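Local coordinates for nodulation fucosyltransferase NodZ (Bradyrhizobium sp., PDB 3SIX), which belongs to the NodZ family of nodulation proteins, glycosyltransferases of the GT-B clan built from two sheet-and-helix domains, and holds guanosine-5'-diphosphate in this model, at residues F85-N90 against I104-D109; G173-H178 against Y272-C277. All coordinates share one frame; numbering follows the deposited sequence.

Contact 1 (F85-N90 against I104-D109)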
ATOM      1  N   PHE A  85      -3.800 -22.673   9.888  1.00 51.01           N
ATOM      2  CA  PHE A  85      -5.043 -22.151   9.335  1.00 52.65           C
ATOM      3  C   PHE A  85      -4.704 -21.070   8.280  1.00 50.96           C
ATOM      4  O   PHE A  85      -3.767 -20.320   8.482  1.00 50.27           O
ATOM      5  CB  PHE A  85      -5.883 -21.506  10.436  1.00 54.13           C
ATOM      6  CG  PHE A  85      -7.240 -21.096   9.971  1.00 55.69           C
ATOM      7  CD1 PHE A  85      -7.446 -19.842   9.433  1.00 47.10           C
ATOM      8  CD2 PHE A  85      -8.303 -21.989  10.034  1.00 57.22           C
ATOM      9  CE1 PHE A  85      -8.703 -19.461   8.985  1.00 52.43           C
ATOM     10  CE2 PHE A  85      -9.569 -21.633   9.565  1.00 54.31           C
ATOM     11  CZ  PHE A  85      -9.775 -20.381   9.041  1.00 53.06           C
ATOM     12  N   PRO A  86      -5.451 -20.997   7.156  1.00 50.91           N
ATOM     13  CA  PRO A  86      -6.527 -21.908   6.666  1.00 52.58           C
ATOM     14  C   PRO A  86      -6.073 -23.358   6.505  1.00 52.84           C
ATOM     15  O   PRO A  86      -4.871 -23.646   6.435  1.00 51.58           O
ATOM     16  CB  PRO A  86      -6.883 -21.332   5.309  1.00 51.83           C
ATOM     17  CG  PRO A  86      -6.500 -19.846   5.431  1.00 51.58           C
ATOM     18  CD  PRO A  86      -5.273 -19.830   6.276  1.00 49.09           C
ATOM     19  N   ARG A  87      -7.021 -24.271   6.427  1.00 54.76           N
ATOM     20  CA  ARG A  87      -6.675 -25.677   6.552  1.00 57.10           C
ATOM     21  C   ARG A  87      -5.912 -26.248   5.369  1.00 56.35           C
ATOM     22  O   ARG A  87      -5.309 -27.295   5.507  1.00 57.41           O
ATOM     23  CB  ARG A  87      -7.902 -26.520   6.889  1.00 60.07           C
ATOM     24  CG  ARG A  87      -9.016 -26.512   5.884  1.00 67.48           C
ATOM     25  CD  ARG A  87     -10.274 -27.149   6.518  0.75 78.59           C
ATOM     26  NE  ARG A  87     -11.311 -27.477   5.540  0.75 83.44           N
ATOM     27  CZ  ARG A  87     -12.132 -26.591   4.966  0.75 86.35           C
ATOM     28  NH1 ARG A  87     -12.049 -25.284   5.240  0.75 78.24           N
ATOM     29  NH2 ARG A  87     -13.044 -27.020   4.094  0.75 89.92           N
ATOM     30  N   TRP A  88      -5.929 -25.548   4.231  1.00 55.13           N
ATOM     31  CA  TRP A  88      -5.103 -25.879   3.051  1.00 54.24           C
ATOM     32  C   TRP A  88      -3.626 -26.014   3.424  1.00 52.40           C
ATOM     33  O   TRP A  88      -2.913 -26.843   2.885  1.00 52.01           O
ATOM     34  CB  TRP A  88      -5.242 -24.750   2.028  1.00 53.77           C
ATOM     35  CG  TRP A  88      -4.679 -25.005   0.698  1.00 53.06           C
ATOM     36  CD1 TRP A  88      -5.317 -25.617  -0.356  1.00 57.34           C
ATOM     37  CD2 TRP A  88      -3.395 -24.606   0.206  1.00 52.99           C
ATOM     38  NE1 TRP A  88      -4.498 -25.649  -1.453  1.00 51.37           N
ATOM     39  CE2 TRP A  88      -3.314 -25.035  -1.147  1.00 49.87           C
ATOM     40  CE3 TRP A  88      -2.303 -23.931   0.770  1.00 49.29           C
ATOM     41  CZ2 TRP A  88      -2.180 -24.823  -1.936  1.00 48.53           C
ATOM     42  CZ3 TRP A  88      -1.188 -23.702  -0.012  1.00 48.53           C
ATOM     43  CH2 TRP A  88      -1.132 -24.140  -1.360  1.00 47.81           C
ATOM     44  N   TRP A  89      -3.179 -25.186   4.357  1.00 51.04           N
ATOM     45  CA  TRP A  89      -1.756 -25.130   4.704  1.00 50.41           C
ATOM     46  C   TRP A  89      -1.257 -26.385   5.463  1.00 51.64           C
ATOM     47  O   TRP A  89      -0.060 -26.588   5.615  1.00 51.78           O
ATOM     48  CB  TRP A  89      -1.459 -23.800   5.422  1.00 49.33           C
ATOM     49  CG  TRP A  89      -1.521 -22.653   4.424  1.00 45.07           C
ATOM     50  CD1 TRP A  89      -2.623 -21.931   4.057  1.00 46.38           C
ATOM     51  CD2 TRP A  89      -0.444 -22.175   3.619  1.00 44.81           C
ATOM     52  NE1 TRP A  89      -2.297 -21.018   3.085  1.00 44.71           N
ATOM     53  CE2 TRP A  89      -0.958 -21.147   2.799  1.00 46.44           C
ATOM     54  CE3 TRP A  89       0.912 -22.512   3.515  1.00 46.97           C
ATOM     55  CZ2 TRP A  89      -0.160 -20.452   1.895  1.00 47.61           C
ATOM     56  CZ3 TRP A  89       1.705 -21.816   2.630  1.00 47.03           C
ATOM     57  CH2 TRP A  89       1.172 -20.809   1.812  1.00 47.91           C
ATOM     58  N   ASN A  90      -2.193 -27.234   5.873  1.00 52.41           N
ATOM     59  CA  ASN A  90      -1.871 -28.540   6.424  1.00 54.63           C
ATOM     60  C   ASN A  90      -1.621 -29.624   5.390  1.00 54.18           C
ATOM     61  O   ASN A  90      -1.229 -30.679   5.783  1.00 54.22           O
ATOM     62  CB  ASN A  90      -3.006 -29.028   7.337  1.00 56.59           C
ATOM     63  CG  ASN A  90      -3.184 -28.120   8.538  1.00 58.10           C
ATOM     64  OD1 ASN A  90      -2.252 -27.954   9.316  1.00 57.44           O
ATOM     65  ND2 ASN A  90      -4.361 -27.496   8.666  1.00 54.49           N
ATOM     66  N   ILE A 104      -7.065 -19.004  -3.411  1.00 51.37           N
ATOM     67  CA  ILE A 104      -6.669 -17.781  -2.722  1.00 49.17           C
ATOM     68  C   ILE A 104      -7.898 -17.050  -2.210  1.00 51.64           C
ATOM     69  O   ILE A 104      -7.932 -16.676  -1.051  1.00 50.45           O
ATOM     70  CB  ILE A 104      -5.843 -16.846  -3.605  1.00 48.69           C
ATOM     71  CG1 ILE A 104      -4.552 -17.554  -4.085  1.00 49.75           C
ATOM     72  CG2 ILE A 104      -5.456 -15.589  -2.834  1.00 39.60           C
ATOM     73  CD1 ILE A 104      -3.775 -16.780  -5.200  1.00 48.74           C
ATOM     74  N   PHE A 105      -8.920 -16.878  -3.065  1.00 54.36           N
ATOM     75  CA  PHE A 105     -10.171 -16.197  -2.668  1.00 56.23           C
ATOM     76  C   PHE A 105     -10.976 -16.892  -1.556  1.00 57.23           C
ATOM     77  O   PHE A 105     -11.542 -16.233  -0.692  1.00 58.04           O
ATOM     78  CB  PHE A 105     -11.090 -15.953  -3.877  1.00 58.05           C
ATOM     79  CG  PHE A 105     -10.467 -15.126  -4.979  1.00 57.47           C
ATOM     80  CD1 PHE A 105      -9.492 -14.182  -4.712  1.00 60.24           C
ATOM     81  CD2 PHE A 105     -10.904 -15.276  -6.291  1.00 66.14           C
ATOM     82  CE1 PHE A 105      -8.948 -13.385  -5.735  1.00 64.00           C
ATOM     83  CE2 PHE A 105     -10.370 -14.510  -7.328  1.00 71.72           C
ATOM     84  CZ  PHE A 105      -9.390 -13.551  -7.049  1.00 71.49           C
ATOM     85  N   ARG A 106     -11.024 -18.214  -1.575  1.00 58.26           N
ATOM     86  CA  ARG A 106     -11.593 -18.987  -0.454  1.00 59.56           C
ATOM     87  C   ARG A 106     -10.908 -18.638   0.878  1.00 57.62           C
ATOM     88  O   ARG A 106     -11.573 -18.405   1.910  1.00 58.68           O
ATOM     89  CB  ARG A 106     -11.376 -20.453  -0.733  1.00 60.26           C
ATOM     90  CG  ARG A 106     -12.124 -21.446   0.145  1.00 68.69           C
ATOM     91  CD  ARG A 106     -12.428 -22.688  -0.694  0.50 69.14           C
ATOM     92  NE  ARG A 106     -13.075 -23.771   0.033  0.50 78.01           N
ATOM     93  CZ  ARG A 106     -12.436 -24.837   0.509  0.50 80.42           C
ATOM     94  NH1 ARG A 106     -11.110 -24.944   0.376  0.50 78.89           N
ATOM     95  NH2 ARG A 106     -13.122 -25.784   1.130  0.50 77.10           N
ATOM     96  N   GLU A 107      -9.572 -18.616   0.842  1.00 54.55           N
ATOM     97  CA  GLU A 107      -8.761 -18.253   2.014  1.00 52.09           C
ATOM     98  C   GLU A 107      -8.994 -16.811   2.514  1.00 50.81           C
ATOM     99  O   GLU A 107      -9.041 -16.590   3.705  1.00 50.26           O
ATOM    100  CB  GLU A 107      -7.274 -18.547   1.752  1.00 50.01           C
ATOM    101  CG  GLU A 107      -6.975 -20.036   1.726  1.00 47.59           C
ATOM    102  CD  GLU A 107      -5.500 -20.350   1.530  1.00 48.71           C
ATOM    103  OE1 GLU A 107      -4.634 -19.548   1.958  1.00 48.30           O
ATOM    104  OE2 GLU A 107      -5.199 -21.418   0.950  1.00 46.50           O
ATOM    105  N   ARG A 108      -9.213 -15.851   1.623  1.00 50.82           N
ATOM    106  CA  ARG A 108      -9.612 -14.494   2.055  1.00 50.90           C
ATOM    107  C   ARG A 108     -10.915 -14.574   2.856  1.00 52.91           C
ATOM    108  O   ARG A 108     -11.024 -14.035   3.937  1.00 53.09           O
ATOM    109  CB  ARG A 108      -9.813 -13.573   0.839  1.00 50.94           C
ATOM    110  CG  ARG A 108     -10.344 -12.167   1.137  1.00 49.22           C
ATOM    111  CD  ARG A 108     -10.829 -11.493  -0.171  1.00 56.52           C
ATOM    112  NE  ARG A 108     -11.968 -12.275  -0.713  1.00 76.82           N
ATOM    113  CZ  ARG A 108     -12.256 -12.490  -2.008  1.00 81.69           C
ATOM    114  NH1 ARG A 108     -11.509 -11.979  -3.000  1.00 79.54           N
ATOM    115  NH2 ARG A 108     -13.315 -13.238  -2.315  1.00 81.52           N
ATOM    116  N   ASP A 109     -11.896 -15.266   2.296  1.00 54.51           N
ATOM    117  CA  ASP A 109     -13.205 -15.456   2.932  1.00 56.83           C
ATOM    118  C   ASP A 109     -13.097 -16.235   4.238  1.00 56.13           C
ATOM    119  O   ASP A 109     -13.756 -15.917   5.195  1.00 56.85           O
ATOM    120  CB  ASP A 109     -14.155 -16.188   1.973  1.00 58.97           C
ATOM    121  CG  ASP A 109     -14.539 -15.346   0.750  1.00 64.72           C
ATOM    122  OD1 ASP A 109     -14.105 -14.166   0.652  1.00 72.80           O
ATOM    123  OD2 ASP A 109     -15.304 -15.870  -0.109  1.00 73.79           O
TER

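Contact 2 (G173-H178 against Y272-C277). With GDP (guanosine-5'-diphosphate), chain B.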
ATOM      1  N   GLY A 173      -2.202  16.630  -5.183  1.00 44.97           N
ATOM      2  CA  GLY A 173      -1.596  15.377  -5.662  1.00 44.12           C
ATOM      3  C   GLY A 173      -2.534  14.720  -6.639  1.00 44.05           C
ATOM      4  O   GLY A 173      -3.727  14.737  -6.418  1.00 47.31           O
ATOM      5  N   VAL A 174      -2.028  14.130  -7.704  1.00 43.14           N
ATOM      6  CA  VAL A 174      -2.883  13.500  -8.719  1.00 43.47           C
ATOM      7  C   VAL A 174      -2.304  12.138  -9.034  1.00 44.34           C
ATOM      8  O   VAL A 174      -1.188  12.056  -9.536  1.00 44.98           O
ATOM      9  CB  VAL A 174      -2.929  14.296 -10.049  1.00 44.83           C
ATOM     10  CG1 VAL A 174      -4.013  13.739 -10.954  1.00 42.60           C
ATOM     11  CG2 VAL A 174      -3.159  15.822  -9.798  1.00 42.71           C
ATOM     12  N   HIS A 175      -3.062  11.085  -8.723  1.00 44.44           N
ATOM     13  CA  HIS A 175      -2.689   9.728  -9.000  1.00 44.94           C
ATOM     14  C   HIS A 175      -3.512   9.242 -10.157  1.00 47.25           C
ATOM     15  O   HIS A 175      -4.738   9.146 -10.029  1.00 49.08           O
ATOM     16  CB  HIS A 175      -2.948   8.802  -7.802  1.00 43.80           C
ATOM     17  CG  HIS A 175      -2.527   7.385  -8.044  1.00 47.69           C
ATOM     18  ND1 HIS A 175      -3.419   6.328  -8.045  1.00 46.22           N
ATOM     19  CD2 HIS A 175      -1.314   6.863  -8.379  1.00 46.62           C
ATOM     20  CE1 HIS A 175      -2.757   5.209  -8.299  1.00 47.58           C
ATOM     21  NE2 HIS A 175      -1.481   5.504  -8.513  1.00 46.03           N
ATOM     22  N   VAL A 176      -2.852   8.909 -11.260  1.00 49.00           N
ATOM     23  CA  VAL A 176      -3.548   8.524 -12.500  1.00 53.23           C
ATOM     24  C   VAL A 176      -3.065   7.145 -12.935  1.00 57.03           C
ATOM     25  O   VAL A 176      -1.935   6.996 -13.386  1.00 56.17           O
ATOM     26  CB  VAL A 176      -3.248   9.522 -13.665  1.00 54.39           C
ATOM     27  CG1 VAL A 176      -3.914   9.033 -14.991  1.00 52.99           C
ATOM     28  CG2 VAL A 176      -3.674  10.932 -13.300  1.00 51.32           C
ATOM     29  N   ARG A 177      -3.895   6.130 -12.773  1.00 62.38           N
ATOM     30  CA  ARG A 177      -3.490   4.789 -13.173  1.00 68.35           C
ATOM     31  C   ARG A 177      -4.000   4.542 -14.590  1.00 72.76           C
ATOM     32  O   ARG A 177      -5.209   4.680 -14.865  1.00 74.19           O
ATOM     33  CB  ARG A 177      -3.987   3.737 -12.180  1.00 69.61           C
ATOM     34  CG  ARG A 177      -2.982   2.596 -11.898  1.00 75.46           C
ATOM     35  CD  ARG A 177      -1.561   3.090 -11.611  1.00 80.79           C
ATOM     36  NE  ARG A 177      -0.533   2.267 -12.265  1.00 88.51           N
ATOM     37  CZ  ARG A 177       0.750   2.615 -12.432  1.00 92.55           C
ATOM     38  NH1 ARG A 177       1.215   3.802 -12.028  1.00 90.76           N
ATOM     39  NH2 ARG A 177       1.580   1.757 -13.032  1.00 98.06           N
ATOM     40  N   HIS A 178      -3.044   4.217 -15.464  1.00 75.84           N
ATOM     41  CA  HIS A 178      -3.185   4.224 -16.936  1.00 80.33           C
ATOM     42  C   HIS A 178      -3.172   5.676 -17.487  1.00 80.15           C
ATOM     43  O   HIS A 178      -4.015   6.106 -18.292  1.00 82.71           O
ATOM     44  CB  HIS A 178      -4.385   3.393 -17.401  1.00 83.20           C
ATOM     45  CG  HIS A 178      -4.344   1.970 -16.925  1.00 89.25           C
ATOM     46  ND1 HIS A 178      -4.987   0.945 -17.590  1.00 99.22           N
ATOM     47  CD2 HIS A 178      -3.711   1.393 -15.873  1.00 94.50           C
ATOM     48  CE1 HIS A 178      -4.768  -0.196 -16.959  1.00103.61           C
ATOM     49  NE2 HIS A 178      -4.000   0.048 -15.910  1.00102.49           N
ATOM     50  N   TYR A 272       4.271   8.044  -0.452  1.00 42.45           N
ATOM     51  CA  TYR A 272       4.445   8.860   0.747  1.00 41.95           C
ATOM     52  C   TYR A 272       4.286  10.351   0.491  1.00 42.24           C
ATOM     53  O   TYR A 272       3.773  11.070   1.331  1.00 42.80           O
ATOM     54  CB  TYR A 272       5.791   8.577   1.417  1.00 41.38           C
ATOM     55  CG  TYR A 272       5.768   7.399   2.337  1.00 40.67           C
ATOM     56  CD1 TYR A 272       5.594   6.100   1.835  1.00 37.37           C
ATOM     57  CD2 TYR A 272       5.929   7.556   3.751  1.00 44.53           C
ATOM     58  CE1 TYR A 272       5.567   4.960   2.698  1.00 38.55           C
ATOM     59  CE2 TYR A 272       5.896   6.423   4.625  1.00 39.36           C
ATOM     60  CZ  TYR A 272       5.714   5.142   4.085  1.00 35.32           C
ATOM     61  OH  TYR A 272       5.677   4.044   4.874  1.00 36.26           O
ATOM     62  N   LEU A 273       4.726  10.826  -0.663  1.00 42.64           N
ATOM     63  CA  LEU A 273       4.539  12.229  -0.996  1.00 42.44           C
ATOM     64  C   LEU A 273       3.078  12.539  -1.222  1.00 41.55           C
ATOM     65  O   LEU A 273       2.579  13.590  -0.778  1.00 42.79           O
ATOM     66  CB  LEU A 273       5.398  12.647  -2.186  1.00 43.34           C
ATOM     67  CG  LEU A 273       6.907  12.737  -1.876  1.00 45.26           C
ATOM     68  CD1 LEU A 273       7.755  12.951  -3.179  1.00 36.83           C
ATOM     69  CD2 LEU A 273       7.167  13.842  -0.859  1.00 43.96           C
ATOM     70  N   LEU A 274       2.353  11.634  -1.855  1.00 41.67           N
ATOM     71  CA  LEU A 274       0.908  11.863  -2.016  1.00 42.34           C
ATOM     72  C   LEU A 274       0.255  12.134  -0.647  1.00 43.30           C
ATOM     73  O   LEU A 274      -0.629  13.008  -0.536  1.00 44.73           O
ATOM     74  CB  LEU A 274       0.229  10.721  -2.761  1.00 42.16           C
ATOM     75  CG  LEU A 274       0.499  10.659  -4.287  1.00 43.65           C
ATOM     76  CD1 LEU A 274      -0.135   9.415  -4.931  1.00 41.75           C
ATOM     77  CD2 LEU A 274      -0.048  11.894  -5.002  1.00 39.60           C
ATOM     78  N   ALA A 275       0.717  11.453   0.395  1.00 42.16           N
ATOM     79  CA  ALA A 275       0.151  11.638   1.725  1.00 43.70           C
ATOM     80  C   ALA A 275       0.550  12.952   2.407  1.00 44.36           C
ATOM     81  O   ALA A 275       0.032  13.245   3.473  1.00 45.80           O
ATOM     82  CB  ALA A 275       0.470  10.435   2.647  1.00 43.49           C
ATOM     83  N   ARG A 276       1.433  13.739   1.794  1.00 45.10           N
ATOM     84  CA  ARG A 276       1.770  15.117   2.281  1.00 46.12           C
ATOM     85  C   ARG A 276       1.089  16.215   1.470  1.00 46.22           C
ATOM     86  O   ARG A 276       1.347  17.395   1.714  1.00 47.53           O
ATOM     87  CB  ARG A 276       3.283  15.399   2.207  0.50 46.67           C
ATOM     88  CG  ARG A 276       4.248  14.225   2.437  0.50 46.50           C
ATOM     89  CD  ARG A 276       4.390  13.868   3.920  0.50 45.79           C
ATOM     90  NE  ARG A 276       4.874  14.981   4.715  0.50 51.58           N
ATOM     91  CZ  ARG A 276       6.158  15.332   4.871  0.50 53.61           C
ATOM     92  NH1 ARG A 276       7.152  14.675   4.270  0.50 54.48           N
ATOM     93  NH2 ARG A 276       6.442  16.370   5.631  0.50 47.59           N
ATOM     94  N   CYS A 277       0.247  15.862   0.493  1.00 44.36           N
ATOM     95  CA  CYS A 277      -0.478  16.876  -0.264  1.00 45.01           C
ATOM     96  C   CYS A 277      -1.641  17.502   0.521  1.00 46.62           C
ATOM     97  O   CYS A 277      -2.102  16.955   1.526  1.00 47.22           O
ATOM     98  CB  CYS A 277      -0.985  16.268  -1.555  1.00 44.32           C
ATOM     99  SG  CYS A 277       0.340  15.757  -2.572  1.00 44.40           S
TER
HETATM  100  PB  GDP B 401      -2.298  -4.200  -9.276  0.60 76.77           P
HETATM  101  O1B GDP B 401      -3.737  -4.977  -9.086  0.60 63.37           O
HETATM  102  O2B GDP B 401      -1.183  -5.089  -8.839  0.60 63.93           O
HETATM  103  O3B GDP B 401      -2.436  -2.846  -8.360  0.60 67.59           O
HETATM  104  O3A GDP B 401      -2.207  -3.713 -10.908  0.80 76.75           O
HETATM  105  PA  GDP B 401      -2.046  -2.137 -11.467  0.80 90.82           P
HETATM  106  O1A GDP B 401      -1.034  -2.149 -12.583  0.80 84.47           O
HETATM  107  O2A GDP B 401      -3.385  -1.503 -11.685  0.80 84.01           O
HETATM  108  O5' GDP B 401      -1.342  -1.366 -10.188  0.80 81.84           O
HETATM  109  C5' GDP B 401      -0.184  -0.518 -10.426  0.80 80.99           C
HETATM  110  C4' GDP B 401       1.199  -1.128 -10.054  0.80 76.95           C
HETATM  111  O4' GDP B 401       2.184   0.013 -10.097  0.80 71.67           O
HETATM  112  C3' GDP B 401       1.171  -1.576  -8.605  0.80 74.36           C
HETATM  113  O3' GDP B 401       2.403  -2.219  -8.284  0.80 75.40           O
HETATM  114  C2' GDP B 401       1.157  -0.203  -7.955  0.80 72.27           C
HETATM  115  O2' GDP B 401       1.464  -0.307  -6.572  0.80 60.15           O
HETATM  116  C1' GDP B 401       2.254   0.564  -8.759  0.80 69.51           C
HETATM  117  N9  GDP B 401       1.915   2.008  -8.863  0.80 67.63           N
HETATM  118  C8  GDP B 401       0.656   2.493  -8.883  0.80 64.36           C
HETATM  119  N7  GDP B 401       0.687   3.817  -8.986  0.80 58.30           N
HETATM  120  C5  GDP B 401       1.977   4.178  -9.015  0.80 60.74           C
HETATM  121  C6  GDP B 401       2.588   5.425  -9.107  0.80 65.87           C
HETATM  122  O6  GDP B 401       1.879   6.440  -9.164  0.80 66.98           O
HETATM  123  N1  GDP B 401       4.010   5.497  -9.120  0.80 56.59           N
HETATM  124  C2  GDP B 401       4.734   4.326  -9.069  0.80 51.05           C
HETATM  125  N2  GDP B 401       6.058   4.401  -9.088  0.80 46.99           N
HETATM  126  N3  GDP B 401       4.094   3.142  -8.970  0.80 54.27           N
HETATM  127  C4  GDP B 401       2.762   3.039  -8.955  0.80 57.52           C

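Contact 1 (F85-N90 against I104-D109)
Just past edge strand 84-85, the 3-10 turn 87-90 receives Glu107 from helix 101-116. The one hydrogen bond between the segments runs from Trp89 NE1 to Glu107 OE1, 3.0 Å long and fairly straight (161°). OE1 sits at the indole edge, almost in the ring plane, whereas the N-H comes to the syn side of the carboxylate from a tilt, the two planes standing 73° apart. Glu107 turns its CG away from its own carbonyl carbon (chi1 -71°) and then runs extended, carrying the carboxylate past Pro86. The proline ring lies across this chain, with Pro86 CG 3.7 Å from Glu107 CG, and follows a cis peptide bond that marks the exit from the strand. Strand, helix and the neighbouring parallel strand 125-128 make a beta-alpha-beta crossover, and Phe85 bonds through its backbone to Thr125 and Val127. Glu107 OE2 packs against Trp88, 3.5 Å from its CB, and is held by a salt bridge to Arg99 and a hydrogen bond from Gln103; Arg99 also makes a cation-pi contact with Trp88. Trp88 in turn lays CE3 over the rim of one face of the Trp89 indole, 3.6 Å above its plane. Nearer solvent, Arg87 NH2 and Arg106 NH2 approach to 3.2 Å as two donors without a bond; the salt bridge from Arg87 to Glu110 probably offsets part of the repulsion.

Contact 2 (G173-H178 against Y272-C277)
Nonpolar packing alone joins Leu274 and Cys277, in the last part of helix 257-274 and the chain just beyond it, to Gly173 and its neighbours on strand 170-176. Leu274 forks over the strand: its CD2 rests 3.9 Å from Gly173 CA and also near Val174 N, while its CD1 lies 4.1 Å from His175 CB. Cys277 brings SG to 3.7 Å from Gly173 CA, so thiol and methyl both press on the glycine where it has no side chain. Backbone bonding sets these two side chains side by side: Leu274 to Cys277 form a type I turn, closed by Cys277 N to Leu274 O at 3.2 Å. The chain then enters strand 279-283, which pairs in parallel with 170-176 in the Rossmann-like sheet of the second GT-B domain; strand 217-223 lies on the other side of strand 170-176, and Phe220 there also touches Leu274. Polar contacts belong to the nucleotide at the C-terminal end of the strand. His175 NE2 donates to GDP N7 in a nearly straight hydrogen bond of 2.8 Å (172°), the guanine nitrogen lying at the edge of the imidazole and near its plane; the imidazole is swung out opposite its own backbone N (chi1 -178°). Phe289 stacks on this ring. Arg177 spreads one guanidinium face over the base, its CZ 3.6 Å from GDP C8, and its NH2 forms a salt bridge with Asp224.

Overall arrangement
Contacts 1 and 2 lie on opposite sides of the chain's centre, one in each of the two six-stranded sheet domains of the GT-B architecture, with GDP in the cleft between the two domains, against contact 2. Their centres are 34 Å apart and their nearest atoms about 17 Å, so neither touches the other; along the chain, contact 1 closes before contact 2 opens. Contact 2 is part of the nucleotide site: strand 170-176 carries His175 near its end and leads into Arg177, while helix 257-274 also supplies Asp270, whose OD2 is hydrogen-bonded to GDP. Contact 1 is packing at the outer edge of its sheet, and no atom of its two segments comes nearer to GDP than 10.4 Å (Phe105 CE1 to GDP O1B).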